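Local coordinates for protein transcriptional regulators (LACI-FAMILY TRANSCRIPTIONAL REGULATORY PROTEIN) (Corynebacterium glutamicum, PDB 3GYB) that probably acts as a LacI-family DNA-binding transcription factor, whose periplasmic-binding-protein-like core would be expected to sense a small effector, at residues A[104-109]-A[135-140]; A[111-116]-A[207-212]; A[169-174]-A[178-183]; A[190-195]-A[222-227]. One frame throughout, in Å; residues are numbered along the deposited sequence.

Contact 1: residues A[104-109]-A[135-140]; sequences RGAEIA and FESFEA
Ala106 and Ser137 meet where two helices of a periplasmic-binding-protein-like alpha/beta fold pack side by side on one face of the central sheet. The segment axes, of helices 102-115 and 129-144, approach to 8.0 Å at a signed crossing angle of -44°, and the CA atoms of Ala106 and Ser137 lie 5.8 Å apart. Such closeness is possible because both residues are small and both direct their CB toward the other helix: Ala106 CB lies 3.6 Å from Ser137 CB.

The hydroxyl of Ser137 is the polar group at the crossing. With OG opposite the backbone N (chi1 179°), it extends over the first helix and sits 3.6 Å from Ala106 CB. It is near the backbone N of Glu107, but the angle is too poor for a hydrogen bond; its bond goes instead to the carbonyl oxygen of Phe103, one turn earlier on the same helix. The buried hydroxyl has a polar partner on the neighbouring helix and an apolar neighbour there.

Phe138 turns its ring from the interface toward the sheet, where it packs on Phe181 beside Ala106. Of the Glu107 side chain, CB alone comes alongside Ser137 OG; the extended chain beyond CG leads off to Arg104. There the carboxylate and guanidinium form a salt bridge within one helix turn. The guanidinium is held from two directions: Ile108 CG1 lies 3.6 Å above the centre of one face, while Arg104 NH1 donates to Glu107 OE1 at 2.8 Å, the oxygen lying nearly in the guanidinium plane but approached from above its own carboxylate plane.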
loop_
_atom_site.group_PDB
_atom_site.type_symbol
_atom_site.label_atom_id
_atom_site.label_comp_id
_atom_site.label_asym_id
_atom_site.label_seq_id
_atom_site.Cartn_x
_atom_site.Cartn_y
_atom_site.Cartn_z
ATOM N N ARG A 104 -6.447 -18.038 -16.465
ATOM C CA ARG A 104 -6.133 -19.184 -15.621
ATOM C C ARG A 104 -6.307 -18.838 -14.142
ATOM O O ARG A 104 -6.882 -19.615 -13.378
ATOM C CB ARG A 104 -4.698 -19.647 -15.886
ATOM C CG ARG A 104 -4.202 -20.763 -14.973
ATOM C CD ARG A 104 -5.100 -21.989 -15.025
ATOM N NE ARG A 104 -4.584 -23.060 -14.177
ATOM C CZ ARG A 104 -5.314 -24.068 -13.715
ATOM N NH1 ARG A 104 -6.603 -24.152 -14.016
ATOM N NH2 ARG A 104 -4.755 -24.992 -12.942
ATOM N N GLY A 105 -5.806 -17.671 -13.747
ATOM C CA GLY A 105 -5.916 -17.251 -12.360
ATOM C C GLY A 105 -7.351 -17.176 -11.879
ATOM O O GLY A 105 -7.682 -17.663 -10.794
ATOM N N ALA A 106 -8.209 -16.567 -12.690
ATOM C CA ALA A 106 -9.618 -16.431 -12.346
ATOM C C ALA A 106 -10.296 -17.802 -12.352
ATOM O O ALA A 106 -11.236 -18.046 -11.601
ATOM C CB ALA A 106 -10.307 -15.496 -13.328
ATOM N N GLU A 107 -9.810 -18.697 -13.202
ATOM C CA GLU A 107 -10.370 -20.041 -13.276
ATOM C C GLU A 107 -10.051 -20.774 -11.973
ATOM O O GLU A 107 -10.906 -21.451 -11.398
ATOM C CB GLU A 107 -9.764 -20.796 -14.462
ATOM C CG GLU A 107 -10.198 -22.249 -14.561
ATOM C CD GLU A 107 -9.579 -22.953 -15.752
ATOM O OE1 GLU A 107 -8.333 -22.971 -15.860
ATOM O OE2 GLU A 107 -10.341 -23.491 -16.582
ATOM N N ILE A 108 -8.814 -20.625 -11.511
ATOM C CA ILE A 108 -8.377 -21.263 -10.279
ATOM C C ILE A 108 -9.211 -20.770 -9.103
ATOM O O ILE A 108 -9.674 -21.562 -8.287
ATOM C CB ILE A 108 -6.894 -20.958 -9.988
ATOM C CG1 ILE A 108 -6.013 -21.602 -11.062
ATOM C CG2 ILE A 108 -6.520 -21.457 -8.598
ATOM C CD1 ILE A 108 -4.529 -21.319 -10.896
ATOM N N ALA A 109 -9.394 -19.456 -9.025
ATOM C CA ALA A 109 -10.161 -18.855 -7.945
ATOM C C ALA A 109 -11.600 -19.344 -7.926
ATOM O O ALA A 109 -12.119 -19.732 -6.882
ATOM C CB ALA A 109 -10.138 -17.334 -8.072
ATOM N N PHE A 135 -13.074 -11.271 -15.248
ATOM C CA PHE A 135 -14.531 -11.335 -15.257
ATOM C C PHE A 135 -14.983 -12.358 -16.294
ATOM O O PHE A 135 -15.862 -13.175 -16.031
ATOM C CB PHE A 135 -15.130 -9.965 -15.598
ATOM C CG PHE A 135 -16.542 -10.036 -16.116
ATOM C CD1 PHE A 135 -17.602 -10.333 -15.263
ATOM C CD2 PHE A 135 -16.802 -9.853 -17.471
ATOM C CE1 PHE A 135 -18.905 -10.450 -15.753
ATOM C CE2 PHE A 135 -18.100 -9.969 -17.972
ATOM C CZ PHE A 135 -19.152 -10.267 -17.109
ATOM N N GLU A 136 -14.379 -12.306 -17.476
ATOM C CA GLU A 136 -14.738 -13.236 -18.540
ATOM C C GLU A 136 -14.455 -14.679 -18.138
ATOM O O GLU A 136 -15.261 -15.577 -18.398
ATOM C CB GLU A 136 -13.985 -12.875 -19.823
ATOM C CG GLU A 136 -14.343 -11.503 -20.364
ATOM C CD GLU A 136 -13.664 -11.200 -21.685
ATOM O OE1 GLU A 136 -12.419 -11.305 -21.758
ATOM O OE2 GLU A 136 -14.375 -10.852 -22.650
ATOM N N SER A 137 -13.314 -14.907 -17.496
ATOM C CA SER A 137 -12.961 -16.248 -17.057
ATOM C C SER A 137 -13.899 -16.695 -15.939
ATOM O O SER A 137 -14.294 -17.857 -15.875
ATOM C CB SER A 137 -11.508 -16.287 -16.580
ATOM O OG SER A 137 -11.167 -17.587 -16.122
ATOM N N PHE A 138 -14.250 -15.773 -15.047
ATOM C CA PHE A 138 -15.173 -16.105 -13.967
ATOM C C PHE A 138 -16.473 -16.644 -14.566
ATOM O O PHE A 138 -16.962 -17.704 -14.172
ATOM C CB PHE A 138 -15.478 -14.861 -13.122
ATOM C CG PHE A 138 -16.674 -15.018 -12.223
ATOM C CD1 PHE A 138 -16.631 -15.871 -11.126
ATOM C CD2 PHE A 138 -17.851 -14.315 -12.480
ATOM C CE1 PHE A 138 -17.740 -16.023 -10.293
ATOM C CE2 PHE A 138 -18.968 -14.462 -11.653
ATOM C CZ PHE A 138 -18.913 -15.316 -10.558
ATOM N N GLU A 139 -17.025 -15.917 -15.531
ATOM C CA GLU A 139 -18.273 -16.339 -16.150
ATOM C C GLU A 139 -18.131 -17.655 -16.895
ATOM O O GLU A 139 -18.988 -18.529 -16.783
ATOM C CB GLU A 139 -18.801 -15.269 -17.114
ATOM C CG GLU A 139 -19.310 -13.996 -16.443
ATOM C CD GLU A 139 -20.472 -13.366 -17.193
ATOM O OE1 GLU A 139 -20.453 -13.379 -18.442
ATOM O OE2 GLU A 139 -21.403 -12.847 -16.535
ATOM N N ALA A 140 -17.055 -17.796 -17.662
ATOM C CA ALA A 140 -16.841 -19.021 -18.428
ATOM C C ALA A 140 -16.676 -20.230 -17.512
ATOM O O ALA A 140 -17.179 -21.318 -17.798
ATOM C CB ALA A 140 -15.615 -18.877 -19.324
#

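Contact 2: residues A[111-116]-A[207-212]; sequences KHLIDL and SIIGYD. With MG (magnesium ion), chain C.
Leu113 and Ile209 supply most of the apolar contact between the end of helix 102-115 and strand 207-211, whose segments run nearly antiparallel (161°) with axes 10.1 Å apart. Ile209 CG2 comes up against the isobutyl end of Leu113: CD1 is 3.8 Å away and CG 4.1 Å. The Ile209 torsion (chi1 177°) sets CG1 opposite the backbone N, and its outer methyl, CD1, reaches toward His112, ending 4.4 Å from ring atom CD2. One face of that imidazole is covered from within its own segment by Leu116 CD1, 3.4 Å above the plane and offset toward the rim. Leu113 CD2 makes a looser contact with Ser207 CB.

Polar interactions lead elsewhere. Ser207 OG is hydrogen-bonded to the backbone N of Ala270, and Tyr211 OH to Asn100.

Metal coordination occupies the far end of the strand. Asp212 gives its backbone O, 2.2 Å from the magnesium ion, and not its carboxylate; three waters, Asp229 and Ser231 complete six ligands. Helix packing at one strand end and ligands at the other fit the periplasmic-binding-protein-like fold, in which the carboxyl ends of the parallel strands face the cleft between the two subdomains.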
loop_
_atom_site.group_PDB
_atom_site.type_symbol
_atom_site.label_atom_id
_atom_site.label_comp_id
_atom_site.label_asym_id
_atom_site.label_seq_id
_atom_site.Cartn_x
_atom_site.Cartn_y
_atom_site.Cartn_z
ATOM N N LYS A 111 -12.901 -22.017 -9.520
ATOM C CA LYS A 111 -12.936 -23.460 -9.331
ATOM C C LYS A 111 -12.729 -23.802 -7.857
ATOM O O LYS A 111 -13.330 -24.744 -7.346
ATOM C CB LYS A 111 -11.854 -24.129 -10.185
ATOM C CG LYS A 111 -11.827 -25.659 -10.087
ATOM C CD LYS A 111 -13.126 -26.274 -10.582
ATOM C CE LYS A 111 -13.055 -27.795 -10.576
ATOM N NZ LYS A 111 -11.897 -28.296 -11.363
ATOM N N HIS A 112 -11.888 -23.033 -7.167
ATOM C CA HIS A 112 -11.645 -23.290 -5.749
ATOM C C HIS A 112 -12.943 -23.134 -4.963
ATOM O O HIS A 112 -13.276 -23.972 -4.128
ATOM C CB HIS A 112 -10.584 -22.329 -5.196
ATOM C CG HIS A 112 -10.241 -22.566 -3.756
ATOM N ND1 HIS A 112 -9.753 -23.770 -3.295
ATOM C CD2 HIS A 112 -10.297 -21.746 -2.679
ATOM C CE1 HIS A 112 -9.523 -23.682 -1.997
ATOM N NE2 HIS A 112 -9.844 -22.463 -1.598
ATOM N N LEU A 113 -13.677 -22.056 -5.232
ATOM C CA LEU A 113 -14.939 -21.820 -4.543
ATOM C C LEU A 113 -15.935 -22.926 -4.879
ATOM O O LEU A 113 -16.666 -23.400 -4.011
ATOM C CB LEU A 113 -15.506 -20.452 -4.934
ATOM C CG LEU A 113 -14.650 -19.267 -4.477
ATOM C CD1 LEU A 113 -15.315 -17.957 -4.905
ATOM C CD2 LEU A 113 -14.489 -19.310 -2.960
ATOM N N ILE A 114 -15.956 -23.337 -6.143
ATOM C CA ILE A 114 -16.849 -24.408 -6.577
ATOM C C ILE A 114 -16.475 -25.720 -5.892
ATOM O O ILE A 114 -17.347 -26.432 -5.385
ATOM C CB ILE A 114 -16.789 -24.588 -8.107
ATOM C CG1 ILE A 114 -17.399 -23.360 -8.786
ATOM C CG2 ILE A 114 -17.544 -25.854 -8.529
ATOM C CD1 ILE A 114 -17.210 -23.344 -10.288
ATOM N N ASP A 115 -15.183 -26.041 -5.862
ATOM C CA ASP A 115 -14.753 -27.277 -5.217
ATOM C C ASP A 115 -15.019 -27.239 -3.712
ATOM O O ASP A 115 -15.101 -28.285 -3.071
ATOM C CB ASP A 115 -13.268 -27.551 -5.480
ATOM C CG ASP A 115 -13.003 -28.009 -6.905
ATOM O OD1 ASP A 115 -13.944 -28.514 -7.553
ATOM O OD2 ASP A 115 -11.853 -27.875 -7.371
ATOM N N LEU A 116 -15.160 -26.041 -3.146
ATOM C CA LEU A 116 -15.444 -25.916 -1.714
ATOM C C LEU A 116 -16.931 -26.101 -1.417
ATOM O O LEU A 116 -17.351 -26.070 -0.258
ATOM C CB LEU A 116 -14.978 -24.556 -1.178
ATOM C CG LEU A 116 -13.477 -24.397 -0.929
ATOM C CD1 LEU A 116 -13.149 -22.942 -0.630
ATOM C CD2 LEU A 116 -13.060 -25.282 0.235
ATOM N N SER A 207 -17.315 -16.688 2.273
ATOM C CA SER A 207 -15.956 -16.939 1.796
ATOM C C SER A 207 -15.552 -15.820 0.844
ATOM O O SER A 207 -16.373 -15.350 0.054
ATOM C CB SER A 207 -15.865 -18.277 1.051
ATOM O OG SER A 207 -15.803 -19.370 1.956
ATOM N N ILE A 208 -14.298 -15.386 0.931
ATOM C CA ILE A 208 -13.792 -14.334 0.057
ATOM C C ILE A 208 -12.399 -14.681 -0.452
ATOM O O ILE A 208 -11.512 -15.028 0.325
ATOM C CB ILE A 208 -13.705 -12.966 0.788
ATOM C CG1 ILE A 208 -15.111 -12.462 1.129
ATOM C CG2 ILE A 208 -12.985 -11.949 -0.097
ATOM C CD1 ILE A 208 -15.126 -11.192 1.975
ATOM N N ILE A 209 -12.209 -14.604 -1.764
ATOM C CA ILE A 209 -10.896 -14.875 -2.324
ATOM C C ILE A 209 -10.505 -13.684 -3.192
ATOM O O ILE A 209 -11.320 -13.173 -3.967
ATOM C CB ILE A 209 -10.873 -16.199 -3.142
ATOM C CG1 ILE A 209 -9.484 -16.396 -3.760
ATOM C CG2 ILE A 209 -11.976 -16.190 -4.198
ATOM C CD1 ILE A 209 -9.229 -17.796 -4.304
ATOM N N GLY A 210 -9.266 -13.229 -3.029
ATOM C CA GLY A 210 -8.783 -12.088 -3.787
ATOM C C GLY A 210 -7.855 -12.470 -4.921
ATOM O O GLY A 210 -7.856 -13.615 -5.376
ATOM N N TYR A 211 -7.048 -11.515 -5.370
ATOM C CA TYR A 211 -6.121 -11.739 -6.474
ATOM C C TYR A 211 -5.009 -10.700 -6.372
ATOM O O TYR A 211 -5.290 -9.510 -6.242
ATOM C CB TYR A 211 -6.873 -11.574 -7.809
ATOM C CG TYR A 211 -6.263 -12.279 -9.012
ATOM C CD1 TYR A 211 -7.005 -13.212 -9.739
ATOM C CD2 TYR A 211 -4.973 -11.985 -9.447
ATOM C CE1 TYR A 211 -6.479 -13.831 -10.871
ATOM C CE2 TYR A 211 -4.434 -12.605 -10.584
ATOM C CZ TYR A 211 -5.197 -13.523 -11.286
ATOM O OH TYR A 211 -4.673 -14.132 -12.410
ATOM N N ASP A 212 -3.762 -11.174 -6.402
ATOM C CA ASP A 212 -2.538 -10.361 -6.341
ATOM C C ASP A 212 -1.556 -10.774 -5.252
ATOM O O ASP A 212 -0.368 -10.566 -5.400
ATOM C CB ASP A 212 -2.816 -8.864 -6.125
ATOM C CG ASP A 212 -3.395 -8.181 -7.349
ATOM O OD1 ASP A 212 -3.391 -8.788 -8.440
ATOM O OD2 ASP A 212 -3.849 -7.026 -7.207
HETATM MG MG MG C . 1.433 -10.232 -6.543
HETATM O O HOH W 1 2.276 -9.457 -4.625
HETATM O O HOH W 2 2.170 -12.199 -5.981
HETATM O O HOH W 3 0.676 -8.301 -7.318
#

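Contact 3: residues A[169-174]-A[178-183]; sequences ALLKEH and TAIFSS
Ile180 carries the larger share of this contact, with Leu170 and Leu171 dividing the helical side equally. The isoleucine sits on strand 179-182 with its CB directed at helix 160-173, and its terminal methyl does all the touching: Ile180 CD1 lies 4.4 Å from Leu170 CD2 and 4.3 Å from Leu171 CD2. The chain is extended (chi2 171°), which carries CD1 out from the strand to meet one methyl from each of the successive leucines.

Those leucines arrive differently. Leu170 already has its CB aimed at the strand. Leu171 starts off to one side of the helix; its CG lies beside the backbone N (chi1 -62°), and the extended chain brings CD2 up to Ile180 CD1.

Around these three, Leu170 also packs on Ala122 and Leu124 of strand 121-124, while Leu171 touches Leu198 at the end of helix 185-198. The connection is short, since only three residues separate the two segments, as expected where a helix turns directly into the next strand of an alpha/beta sheet. With methyls meeting at 4.3-4.4 Å and no hydrogen bond crossing, the contact rests on dispersion and on the exclusion of water.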
loop_
_atom_site.group_PDB
_atom_site.type_symbol
_atom_site.label_atom_id
_atom_site.label_comp_id
_atom_site.label_asym_id
_atom_site.label_seq_id
_atom_site.Cartn_x
_atom_site.Cartn_y
_atom_site.Cartn_z
ATOM N N ALA A 169 -23.854 -3.462 -1.257
ATOM C CA ALA A 169 -24.985 -3.408 -2.183
ATOM C C ALA A 169 -25.267 -4.789 -2.775
ATOM O O ALA A 169 -26.419 -5.206 -2.866
ATOM C CB ALA A 169 -24.699 -2.407 -3.298
ATOM N N LEU A 170 -24.213 -5.494 -3.169
ATOM C CA LEU A 170 -24.347 -6.829 -3.753
ATOM C C LEU A 170 -25.027 -7.821 -2.814
ATOM O O LEU A 170 -25.938 -8.550 -3.215
ATOM C CB LEU A 170 -22.963 -7.369 -4.131
ATOM C CG LEU A 170 -22.897 -8.802 -4.665
ATOM C CD1 LEU A 170 -23.463 -8.846 -6.070
ATOM C CD2 LEU A 170 -21.455 -9.284 -4.654
ATOM N N LEU A 171 -24.571 -7.862 -1.565
ATOM C CA LEU A 171 -25.141 -8.786 -0.594
ATOM C C LEU A 171 -26.552 -8.394 -0.170
ATOM O O LEU A 171 -27.327 -9.240 0.274
ATOM C CB LEU A 171 -24.223 -8.908 0.620
ATOM C CG LEU A 171 -22.845 -9.470 0.253
ATOM C CD1 LEU A 171 -21.984 -9.572 1.510
ATOM C CD2 LEU A 171 -23.001 -10.835 -0.396
ATOM N N LYS A 172 -26.892 -7.116 -0.300
ATOM C CA LYS A 172 -28.245 -6.686 0.040
ATOM C C LYS A 172 -29.181 -7.181 -1.057
ATOM O O LYS A 172 -30.271 -7.674 -0.786
ATOM C CB LYS A 172 -28.336 -5.164 0.129
ATOM C CG LYS A 172 -29.778 -4.636 0.131
ATOM C CD LYS A 172 -30.549 -5.104 1.363
ATOM C CE LYS A 172 -32.045 -4.838 1.226
ATOM N NZ LYS A 172 -32.706 -5.819 0.318
ATOM N N GLU A 173 -28.741 -7.045 -2.302
ATOM C CA GLU A 173 -29.542 -7.475 -3.440
ATOM C C GLU A 173 -29.559 -8.989 -3.587
ATOM O O GLU A 173 -30.533 -9.558 -4.084
ATOM C CB GLU A 173 -29.004 -6.856 -4.731
ATOM C CG GLU A 173 -29.186 -5.349 -4.821
ATOM C CD GLU A 173 -28.721 -4.789 -6.149
ATOM O OE1 GLU A 173 -28.574 -5.575 -7.106
ATOM O OE2 GLU A 173 -28.519 -3.561 -6.242
ATOM N N HIS A 174 -28.477 -9.636 -3.159
ATOM C CA HIS A 174 -28.368 -11.086 -3.276
ATOM C C HIS A 174 -27.824 -11.727 -2.012
ATOM O O HIS A 174 -26.685 -12.193 -1.978
ATOM C CB HIS A 174 -27.472 -11.449 -4.460
ATOM C CG HIS A 174 -28.022 -11.018 -5.782
ATOM N ND1 HIS A 174 -27.687 -9.820 -6.378
ATOM C CD2 HIS A 174 -28.915 -11.612 -6.607
ATOM C CE1 HIS A 174 -28.350 -9.696 -7.514
ATOM N NE2 HIS A 174 -29.103 -10.769 -7.676
ATOM N N THR A 178 -22.868 -16.874 -1.034
ATOM C CA THR A 178 -22.071 -17.446 0.050
ATOM C C THR A 178 -20.566 -17.285 -0.139
ATOM O O THR A 178 -19.787 -17.550 0.780
ATOM C CB THR A 178 -22.379 -18.951 0.235
ATOM O OG1 THR A 178 -22.025 -19.670 -0.956
ATOM C CG2 THR A 178 -23.853 -19.153 0.512
ATOM N N ALA A 179 -20.152 -16.847 -1.322
ATOM C CA ALA A 179 -18.730 -16.668 -1.589
ATOM C C ALA A 179 -18.528 -15.599 -2.642
ATOM O O ALA A 179 -19.339 -15.457 -3.556
ATOM C CB ALA A 179 -18.111 -17.985 -2.055
ATOM N N ILE A 180 -17.442 -14.850 -2.502
ATOM C CA ILE A 180 -17.120 -13.788 -3.440
ATOM C C ILE A 180 -15.702 -13.928 -3.968
ATOM O O ILE A 180 -14.766 -14.152 -3.195
ATOM C CB ILE A 180 -17.228 -12.394 -2.764
ATOM C CG1 ILE A 180 -18.678 -12.113 -2.368
ATOM C CG2 ILE A 180 -16.701 -11.315 -3.706
ATOM C CD1 ILE A 180 -18.859 -10.858 -1.506
ATOM N N PHE A 181 -15.550 -13.837 -5.287
ATOM C CA PHE A 181 -14.231 -13.848 -5.903
ATOM C C PHE A 181 -14.008 -12.393 -6.290
ATOM O O PHE A 181 -14.623 -11.886 -7.229
ATOM C CB PHE A 181 -14.174 -14.749 -7.150
ATOM C CG PHE A 181 -13.022 -14.433 -8.080
ATOM C CD1 PHE A 181 -11.766 -14.091 -7.579
ATOM C CD2 PHE A 181 -13.198 -14.468 -9.459
ATOM C CE1 PHE A 181 -10.709 -13.788 -8.432
ATOM C CE2 PHE A 181 -12.146 -14.166 -10.322
ATOM C CZ PHE A 181 -10.900 -13.825 -9.809
ATOM N N SER A 182 -13.152 -11.713 -5.533
ATOM C CA SER A 182 -12.841 -10.315 -5.778
ATOM C C SER A 182 -11.765 -10.210 -6.854
ATOM O O SER A 182 -10.753 -10.907 -6.798
ATOM C CB SER A 182 -12.347 -9.660 -4.484
ATOM O OG SER A 182 -12.146 -8.272 -4.675
ATOM N N SER A 183 -11.978 -9.324 -7.822
ATOM C CA SER A 183 -11.034 -9.166 -8.920
ATOM C C SER A 183 -9.609 -8.927 -8.441
ATOM O O SER A 183 -8.657 -9.319 -9.108
ATOM C CB SER A 183 -11.476 -8.026 -9.845
ATOM O OG SER A 183 -10.805 -8.115 -11.090
#

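Contact 4: residues A[190-195]-A[222-227]; sequences GALGAA and INLTTI
Leu192 CD1 is the closely packed point of this contact, meeting two side chains of the segment that leads into strand 226-228. Ile222 CG2 lies 3.8 Å from it and Leu224 CG 4.1 Å, the leucine crossing both at an angle. On Leu192, CG lies opposite the carbonyl carbon (chi1 -72°) and the chain continues extended, which carries CD1 out from helix 185-198 to the side chains of Ile222 and Leu224; even the nearest CA atoms, of Leu192 and Ile222, remain 8.5 Å apart. Ile222 offers its CG2 branch, which stands opposite the backbone N. Leu224 turns its CB toward the helix and meets Leu192 through its branch point; its chi1 of -139° departs from a staggered value. Asp185 and Ala188 of helix 185-198 and Thr268 also touch it.

These three residues account for nearly all of the 92 Å² buried in the whole contact, counting both sides, and no hydrogen bond crosses. The remainder is loose. Asn223 keeps its side chain 7.9 Å from the helix and is partly exposed, packing on Arg266 instead. Beyond Leu224 the chain draws away toward the sheet: Thr226 lies in strand 226-228, and its OG1 is hydrogen-bonded to Asp185 and to the backbone N of Asn213. Leu192 itself also packs against Leu221 of the second subunit, bringing the contact to the dimer interface. A helix lying over the sheet, with a connecting segment closing its flank beside a subunit boundary, is consistent with the periplasmic-binding-protein-like core of a dimeric LacI-family regulator.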
loop_
_atom_site.group_PDB
_atom_site.type_symbol
_atom_site.label_atom_id
_atom_site.label_comp_id
_atom_site.label_asym_id
_atom_site.label_seq_id
_atom_site.Cartn_x
_atom_site.Cartn_y
_atom_site.Cartn_z
ATOM N N GLY A 190 -12.168 -4.223 0.876
ATOM C CA GLY A 190 -13.459 -3.574 1.019
ATOM C C GLY A 190 -14.538 -4.604 1.303
ATOM O O GLY A 190 -15.422 -4.393 2.142
ATOM N N ALA A 191 -14.468 -5.733 0.606
ATOM C CA ALA A 191 -15.441 -6.800 0.801
ATOM C C ALA A 191 -15.374 -7.331 2.231
ATOM O O ALA A 191 -16.404 -7.620 2.840
ATOM C CB ALA A 191 -15.187 -7.932 -0.191
ATOM N N LEU A 192 -14.159 -7.465 2.763
ATOM C CA LEU A 192 -13.993 -7.948 4.132
ATOM C C LEU A 192 -14.595 -6.947 5.114
ATOM O O LEU A 192 -15.167 -7.332 6.130
ATOM C CB LEU A 192 -12.508 -8.163 4.450
ATOM C CG LEU A 192 -11.861 -9.368 3.765
ATOM C CD1 LEU A 192 -10.339 -9.279 3.861
ATOM C CD2 LEU A 192 -12.376 -10.658 4.405
ATOM N N GLY A 193 -14.457 -5.662 4.809
ATOM C CA GLY A 193 -15.018 -4.641 5.676
ATOM C C GLY A 193 -16.536 -4.702 5.637
ATOM O O GLY A 193 -17.206 -4.518 6.651
ATOM N N ALA A 194 -17.087 -4.961 4.455
ATOM C CA ALA A 194 -18.535 -5.053 4.308
ATOM C C ALA A 194 -19.053 -6.220 5.141
ATOM O O ALA A 194 -20.059 -6.094 5.841
ATOM C CB ALA A 194 -18.906 -5.239 2.829
ATOM N N ALA A 195 -18.357 -7.354 5.078
ATOM C CA ALA A 195 -18.752 -8.522 5.850
ATOM C C ALA A 195 -18.758 -8.167 7.339
ATOM O O ALA A 195 -19.688 -8.520 8.075
ATOM C CB ALA A 195 -17.790 -9.679 5.580
ATOM N N ILE A 222 -5.269 -9.494 8.134
ATOM C CA ILE A 222 -6.144 -9.698 6.989
ATOM C C ILE A 222 -6.168 -11.173 6.579
ATOM O O ILE A 222 -7.239 -11.729 6.321
ATOM C CB ILE A 222 -5.697 -8.781 5.839
ATOM C CG1 ILE A 222 -5.760 -7.324 6.323
ATOM C CG2 ILE A 222 -6.583 -8.983 4.623
ATOM C CD1 ILE A 222 -5.249 -6.304 5.319
ATOM N N ASN A 223 -4.990 -11.794 6.523
ATOM C CA ASN A 223 -4.869 -13.222 6.221
ATOM C C ASN A 223 -5.805 -13.655 5.092
ATOM O O ASN A 223 -6.592 -14.587 5.240
ATOM C CB ASN A 223 -5.191 -14.002 7.499
ATOM C CG ASN A 223 -4.690 -15.429 7.459
ATOM O OD1 ASN A 223 -3.611 -15.702 6.946
ATOM N ND2 ASN A 223 -5.471 -16.345 8.017
ATOM N N LEU A 224 -5.662 -12.990 3.953
ATOM C CA LEU A 224 -6.511 -13.198 2.780
ATOM C C LEU A 224 -6.143 -14.315 1.797
ATOM O O LEU A 224 -5.027 -14.353 1.278
ATOM C CB LEU A 224 -6.558 -11.877 1.999
ATOM C CG LEU A 224 -7.789 -11.250 1.329
ATOM C CD1 LEU A 224 -7.280 -10.417 0.155
ATOM C CD2 LEU A 224 -8.799 -12.274 0.855
ATOM N N THR A 225 -7.095 -15.207 1.526
ATOM C CA THR A 225 -6.882 -16.267 0.544
ATOM C C THR A 225 -6.894 -15.493 -0.772
ATOM O O THR A 225 -7.780 -14.673 -1.007
ATOM C CB THR A 225 -8.022 -17.290 0.591
ATOM O OG1 THR A 225 -7.935 -18.012 1.824
ATOM C CG2 THR A 225 -7.939 -18.267 -0.580
ATOM N N THR A 226 -5.917 -15.755 -1.630
ATOM C CA THR A 226 -5.795 -14.986 -2.859
ATOM C C THR A 226 -5.062 -15.749 -3.955
ATOM O O THR A 226 -4.417 -16.767 -3.703
ATOM C CB THR A 226 -5.011 -13.681 -2.536
ATOM O OG1 THR A 226 -4.878 -12.863 -3.700
ATOM C CG2 THR A 226 -3.620 -14.035 -2.010
ATOM N N ILE A 227 -5.174 -15.250 -5.178
ATOM C CA ILE A 227 -4.488 -15.854 -6.312
ATOM C C ILE A 227 -3.168 -15.114 -6.492
ATOM O O ILE A 227 -3.149 -13.895 -6.661
ATOM C CB ILE A 227 -5.304 -15.702 -7.613
ATOM C CG1 ILE A 227 -6.639 -16.446 -7.488
ATOM C CG2 ILE A 227 -4.480 -16.191 -8.801
ATOM C CD1 ILE A 227 -6.513 -17.924 -7.159
#

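How the contacts relate
The four contacts build layers on both faces of one sheet. Contacts 2 and 3 share it through neighbouring strands, with Ser207 O and Ile180 N 2.8 Å apart, a probable hydrogen bond; contact 4 joins on the other edge of strand 207-211, where Asp212 N is 2.8 Å from Ile227 O. Helix 102-115 serves both contact 1 and contact 2, whose centres lie 10 Å apart. Phe181, on the strand of contact 3, reaches contact 1 through Ala109 CB, 3.6 Å from Phe181 CE1. Contact 2 supplies one magnesium ligand, Asp212 O; the Leu224 side chain of contact 4 is about 11 Å from the ion, while contact 3 lies away from the metal site.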